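Long-range contacts in sefir domain protein (Bacillus cereus F65185, PDB 5Y8F), which probably mediates signalling by self-association through its SEFIR domain, a fold akin to that of TIR domains: residues I6-S11 with E83-T88; I101-G106 with F122-N127. One frame throughout, in Å; residues are numbered along the deposited sequence.

Contact 1. Residues I6-S11 with E83-T88; sequences ISYSWS and ETMIIT
Ser-7 and Met-85 form the polar centre of this contact: the hydroxyl OG of Ser-7 donates to the carbonyl O of Met-85 at 2.6 Å. The C=O...OG angle is 149°, and the donor is tilted 25° out of the carbonyl plane. OG lies anti to the backbone N of Ser-7 (chi1 173°), which puts it within reach of the Met-85 carbonyl. Tyr-69 OH of helix 67-76 hydrogen-bonds to the same OG and also to Ile-87 N, so one tyrosine holds both segments.

The apolar part rests on Met-85. Its chain bends at chi3, bringing the methyl CE beside the Tyr-8 ring, 3.8 Å from CE1, while the same CE lies 3.5 Å from Ile-6 O. Tyrosine and methionine run alongside each other in the same direction, and the methyl meets the ring obliquely. Beyond the serine, Ile-87 CD1 packs against Ser-7 OG at 3.6 Å, and Ile-86 CD1 reaches Ser-9 CB at 4.4 Å. Met-85 also packs on Arg-47, Phe-50 and Met-51 of helix 47-57, and Arg-47 links the backbones by binding Tyr-8 O and Glu-83 O.

At the polar end of the ring, Tyr-8 OH hydrogen-bonds to Asp-37 OD1 and takes a weak bond from Trp-10 NE1, 3.2 Å away; the indole NE1 also bonds Asp-37 OD2. A buried serine bond with the Ile-87 methyl CD1 beside it thus ties an irregular loop to an inner strand of the sheet, although Tyr-8 N is left buried without a partner.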
loop_
_atom_site.group_PDB
_atom_site.type_symbol
_atom_site.label_atom_id
_atom_site.label_comp_id
_atom_site.label_asym_id
_atom_site.label_seq_id
_atom_site.Cartn_x
_atom_site.Cartn_y
_atom_site.Cartn_z
ATOM N N ILE A 6 8.427 12.738 -8.240
ATOM C CA ILE A 6 8.947 11.448 -8.684
ATOM C C ILE A 6 10.331 11.249 -8.086
ATOM O O ILE A 6 11.282 11.963 -8.433
ATOM C CB ILE A 6 8.990 11.334 -10.213
ATOM C CG1 ILE A 6 7.603 11.587 -10.808
ATOM C CG2 ILE A 6 9.505 9.963 -10.613
ATOM C CD1 ILE A 6 7.534 11.388 -12.312
ATOM N N SER A 7 10.449 10.267 -7.197
ATOM C CA SER A 7 11.735 9.857 -6.653
ATOM C C SER A 7 12.316 8.765 -7.542
ATOM O O SER A 7 11.720 7.693 -7.689
ATOM C CB SER A 7 11.578 9.351 -5.219
ATOM O OG SER A 7 12.787 8.792 -4.728
ATOM N N TYR A 8 13.468 9.043 -8.145
ATOM C CA TYR A 8 14.117 8.078 -9.018
ATOM C C TYR A 8 15.593 8.429 -9.110
ATOM O O TYR A 8 16.007 9.540 -8.771
ATOM C CB TYR A 8 13.481 8.053 -10.411
ATOM C CG TYR A 8 13.848 9.241 -11.271
ATOM C CD1 TYR A 8 13.355 10.508 -10.985
ATOM C CD2 TYR A 8 14.693 9.096 -12.365
ATOM C CE1 TYR A 8 13.683 11.599 -11.771
ATOM C CE2 TYR A 8 15.031 10.184 -13.157
ATOM C CZ TYR A 8 14.523 11.432 -12.853
ATOM O OH TYR A 8 14.850 12.521 -13.628
ATOM N N SER A 9 16.384 7.456 -9.553
ATOM C CA SER A 9 17.816 7.620 -9.752
ATOM C C SER A 9 18.156 7.590 -11.239
ATOM O O SER A 9 17.466 6.951 -12.039
ATOM C CB SER A 9 18.603 6.538 -9.011
ATOM O OG SER A 9 18.190 5.248 -9.418
ATOM N N TRP A 10 19.213 8.314 -11.609
ATOM C CA TRP A 10 19.695 8.340 -12.991
ATOM C C TRP A 10 20.533 7.090 -13.282
ATOM O O TRP A 10 21.726 7.150 -13.580
ATOM C CB TRP A 10 20.490 9.617 -13.236
ATOM C CG TRP A 10 19.651 10.865 -13.202
ATOM C CD1 TRP A 10 18.366 10.976 -12.758
ATOM C CD2 TRP A 10 20.052 12.183 -13.596
ATOM N NE1 TRP A 10 17.936 12.275 -12.870
ATOM C CE2 TRP A 10 18.953 13.037 -13.379
ATOM C CE3 TRP A 10 21.233 12.723 -14.119
ATOM C CZ2 TRP A 10 18.998 14.400 -13.663
ATOM C CZ3 TRP A 10 21.275 14.077 -14.403
ATOM C CH2 TRP A 10 20.164 14.900 -14.175
ATOM N N SER A 11 19.861 5.936 -13.204
ATOM C CA SER A 11 20.528 4.646 -13.372
ATOM C C SER A 11 21.116 4.487 -14.768
ATOM O O SER A 11 22.183 3.886 -14.936
ATOM C CB SER A 11 19.545 3.513 -13.088
ATOM O OG SER A 11 18.885 3.716 -11.856
ATOM N N GLU A 83 23.830 13.841 -4.229
ATOM C CA GLU A 83 23.437 13.855 -5.630
ATOM C C GLU A 83 22.225 12.981 -5.932
ATOM O O GLU A 83 21.744 13.004 -7.068
ATOM C CB GLU A 83 24.623 13.432 -6.500
ATOM C CG GLU A 83 24.906 11.943 -6.493
ATOM C CD GLU A 83 25.642 11.491 -5.248
ATOM O OE1 GLU A 83 26.105 10.334 -5.226
ATOM O OE2 GLU A 83 25.726 12.270 -4.276
ATOM N N THR A 84 21.736 12.197 -4.975
ATOM C CA THR A 84 20.674 11.235 -5.235
ATOM C C THR A 84 19.304 11.743 -4.795
ATOM O O THR A 84 19.181 12.581 -3.897
ATOM C CB THR A 84 20.958 9.908 -4.532
ATOM O OG1 THR A 84 20.829 10.087 -3.117
ATOM C CG2 THR A 84 22.364 9.425 -4.857
ATOM N N MET A 85 18.265 11.206 -5.435
ATOM C CA MET A 85 16.892 11.440 -5.005
ATOM C C MET A 85 16.306 10.105 -4.566
ATOM O O MET A 85 15.255 9.678 -5.060
ATOM C CB MET A 85 16.044 12.084 -6.105
ATOM C CG MET A 85 16.450 13.516 -6.435
ATOM S SD MET A 85 15.213 14.442 -7.377
ATOM C CE MET A 85 14.561 13.162 -8.448
ATOM N N ILE A 86 16.982 9.440 -3.633
ATOM C CA ILE A 86 16.553 8.150 -3.112
ATOM C C ILE A 86 16.037 8.357 -1.697
ATOM O O ILE A 86 16.718 8.967 -0.863
ATOM C CB ILE A 86 17.698 7.121 -3.139
ATOM C CG1 ILE A 86 18.150 6.859 -4.579
ATOM C CG2 ILE A 86 17.267 5.821 -2.480
ATOM C CD1 ILE A 86 19.499 6.159 -4.682
ATOM N N ILE A 87 14.821 7.871 -1.441
ATOM C CA ILE A 87 14.206 8.010 -0.128
ATOM C C ILE A 87 15.018 7.255 0.913
ATOM O O ILE A 87 15.482 6.132 0.679
ATOM C CB ILE A 87 12.746 7.536 -0.181
ATOM C CG1 ILE A 87 11.918 8.554 -0.967
ATOM C CG2 ILE A 87 12.179 7.323 1.225
ATOM C CD1 ILE A 87 10.830 7.950 -1.775
ATOM N N THR A 88 15.221 7.893 2.058
ATOM C CA THR A 88 15.938 7.374 3.210
ATOM C C THR A 88 14.963 6.902 4.279
ATOM O O THR A 88 13.766 7.198 4.215
ATOM C CB THR A 88 16.858 8.457 3.781
ATOM O OG1 THR A 88 16.067 9.554 4.253
ATOM C CG2 THR A 88 17.794 8.962 2.710
#

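Contact 2. Residues I101-G106 with F122-N127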
loop_
_atom_site.group_PDB
_atom_site.type_symbol
_atom_site.label_atom_id
_atom_site.label_comp_id
_atom_site.label_asym_id
_atom_site.label_seq_id
_atom_site.Cartn_x
_atom_site.Cartn_y
_atom_site.Cartn_z
ATOM N N ILE A 101 3.887 6.167 -3.285
ATOM C CA ILE A 101 3.368 5.201 -4.250
ATOM C C ILE A 101 4.557 4.487 -4.874
ATOM O O ILE A 101 5.073 4.937 -5.908
ATOM C CB ILE A 101 2.511 5.875 -5.335
ATOM C CG1 ILE A 101 1.393 6.710 -4.712
ATOM C CG2 ILE A 101 1.941 4.830 -6.285
ATOM C CD1 ILE A 101 0.542 7.435 -5.753
ATOM N N PRO A 102 5.056 3.409 -4.273
ATOM C CA PRO A 102 6.196 2.704 -4.865
ATOM C C PRO A 102 5.791 1.953 -6.124
ATOM O O PRO A 102 4.746 1.299 -6.173
ATOM C CB PRO A 102 6.631 1.740 -3.756
ATOM C CG PRO A 102 6.035 2.295 -2.497
ATOM C CD PRO A 102 4.731 2.896 -2.932
ATOM N N ILE A 103 6.635 2.052 -7.148
ATOM C CA ILE A 103 6.444 1.347 -8.412
ATOM C C ILE A 103 7.633 0.412 -8.586
ATOM O O ILE A 103 8.772 0.870 -8.756
ATOM C CB ILE A 103 6.333 2.307 -9.604
ATOM C CG1 ILE A 103 5.240 3.350 -9.376
ATOM C CG2 ILE A 103 6.046 1.535 -10.885
ATOM C CD1 ILE A 103 5.148 4.366 -10.502
ATOM N N SER A 104 7.374 -0.891 -8.563
ATOM C CA SER A 104 8.428 -1.889 -8.702
ATOM C C SER A 104 8.675 -2.144 -10.185
ATOM O O SER A 104 7.742 -2.484 -10.923
ATOM C CB SER A 104 8.040 -3.179 -7.979
ATOM O OG SER A 104 9.065 -4.155 -8.063
ATOM N N LEU A 105 9.922 -1.979 -10.619
ATOM C CA LEU A 105 10.310 -2.175 -12.011
ATOM C C LEU A 105 11.229 -3.380 -12.130
ATOM O O LEU A 105 12.249 -3.462 -11.436
ATOM C CB LEU A 105 11.021 -0.949 -12.586
ATOM C CG LEU A 105 10.307 0.398 -12.605
ATOM C CD1 LEU A 105 11.068 1.350 -13.514
ATOM C CD2 LEU A 105 8.865 0.249 -13.050
ATOM N N GLY A 106 10.864 -4.311 -13.005
ATOM C CA GLY A 106 11.765 -5.382 -13.361
ATOM C C GLY A 106 11.815 -6.526 -12.381
ATOM O O GLY A 106 12.645 -7.427 -12.549
ATOM N N PHE A 122 3.414 -2.335 0.361
ATOM C CA PHE A 122 2.668 -2.173 -0.879
ATOM C C PHE A 122 3.539 -1.553 -1.963
ATOM O O PHE A 122 4.354 -0.665 -1.700
ATOM C CB PHE A 122 1.431 -1.300 -0.655
ATOM C CG PHE A 122 0.249 -2.054 -0.110
ATOM C CD1 PHE A 122 -0.443 -2.962 -0.898
ATOM C CD2 PHE A 122 -0.169 -1.852 1.192
ATOM C CE1 PHE A 122 -1.527 -3.655 -0.389
ATOM C CE2 PHE A 122 -1.250 -2.540 1.704
ATOM C CZ PHE A 122 -1.930 -3.443 0.915
ATOM N N ALA A 123 3.342 -2.018 -3.192
ATOM C CA ALA A 123 4.024 -1.466 -4.348
ATOM C C ALA A 123 3.214 -1.813 -5.585
ATOM O O ALA A 123 2.586 -2.872 -5.653
ATOM C CB ALA A 123 5.452 -2.003 -4.478
ATOM N N LEU A 124 3.220 -0.898 -6.549
ATOM C CA LEU A 124 2.600 -1.143 -7.846
ATOM C C LEU A 124 3.563 -1.958 -8.702
ATOM O O LEU A 124 4.578 -1.437 -9.171
ATOM C CB LEU A 124 2.246 0.176 -8.526
ATOM C CG LEU A 124 1.777 0.078 -9.980
ATOM C CD1 LEU A 124 0.590 -0.862 -10.118
ATOM C CD2 LEU A 124 1.456 1.458 -10.541
ATOM N N GLY A 125 3.259 -3.236 -8.899
ATOM C CA GLY A 125 4.070 -4.052 -9.781
ATOM C C GLY A 125 3.854 -3.681 -11.233
ATOM O O GLY A 125 2.824 -4.027 -11.816
ATOM N N TRP A 126 4.801 -2.956 -11.823
ATOM C CA TRP A 126 4.644 -2.482 -13.194
ATOM C C TRP A 126 4.641 -3.658 -14.161
ATOM O O TRP A 126 5.612 -4.418 -14.231
ATOM C CB TRP A 126 5.762 -1.505 -13.547
ATOM C CG TRP A 126 5.489 -0.739 -14.802
ATOM C CD1 TRP A 126 6.019 -0.971 -16.041
ATOM C CD2 TRP A 126 4.601 0.373 -14.948
ATOM N NE1 TRP A 126 5.521 -0.063 -16.945
ATOM C CE2 TRP A 126 4.646 0.772 -16.299
ATOM C CE3 TRP A 126 3.775 1.075 -14.065
ATOM C CZ2 TRP A 126 3.899 1.841 -16.786
ATOM C CZ3 TRP A 126 3.033 2.133 -14.550
ATOM C CH2 TRP A 126 3.099 2.507 -15.898
ATOM N N ASN A 127 3.561 -3.795 -14.920
ATOM C CA ASN A 127 3.387 -4.904 -15.851
ATOM C C ASN A 127 3.762 -4.431 -17.250
ATOM O O ASN A 127 2.985 -3.738 -17.912
ATOM C CB ASN A 127 1.957 -5.432 -15.805
ATOM C CG ASN A 127 1.818 -6.790 -16.465
ATOM O OD1 ASN A 127 2.596 -7.142 -17.354
ATOM N ND2 ASN A 127 0.830 -7.563 -16.029
HETATM O O HOH W 1 8.025 -4.780 -12.887
#
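Parallel pairing at one border of the SEFIR domain's central sheet joins strand 100-104 to the short strand 124-125, outermost within the chain. Three backbone hydrogen bonds set the register: Leu-124 N to Pro-102 O (2.7 Å), Ser-104 N to Leu-124 O (2.9 Å) and Trp-126 N to Ser-104 O (3.1 Å). Leu-124 thus bonds through both N and O to residues flanking Ile-103, its bridge partner. A water extends the pairing, accepting from Gly-106 N at 2.9 Å and lying within hydrogen-bonding distance of Trp-126 O.

Ile-103 and Leu-124 project from the same face, but Ile-103 makes its closer side-chain contact with the indole: CG2 lies 3.9 Å from Trp-126 CE3. Placing CG of Trp-126 anti to its N (chi1 -166°) lays the indole alongside both Ile-103 and Leu-105. Leu-105 CD2 comes within 3.6 Å of Trp-126 CB. The indole meets Trp-18 and Tyr-128 edge-to-face, and Leu-124 touches Glu-137 and Leu-138 of helix 131-143. At the start of the pairing, Pro-102 CB meets Ala-123 CB at 4.0 Å. On the face bearing Ser-104, its OG hydrogen-bonds to Glu-107 OE1.

Phe-122 leads away from the pairing to meet Phe-122 of the second subunit, their planes about 15° apart, and packs on Pro-102 of that subunit. The backbone bonds therefore fix the border strand, while Leu-124 and Trp-126 pack against helix 131-143 and Phe-122 joins this edge of the sheet to the second subunit.

From the N terminus, the chain leaves strand 3-7 through 6-11, then runs through helices and strands 33-35 and 60-65 before 83-88 returns to close contact 1. Only afterwards does contact 2 open: strand 100-104 passes into a loop of 15 residues without helix or strand, closed when 122-127 pairs beside it. The two closures follow in series, neither nesting nor crossing. The centres of contact 1 and contact 2 are about 15 Å apart, on opposite sides of the chain's centre. The shared sheet connects them, with strand 60-65 between 3-7 and 100-104: contact 1 ties the loop before helix 89-94 to an inner strand, contact 2 adds the border strand.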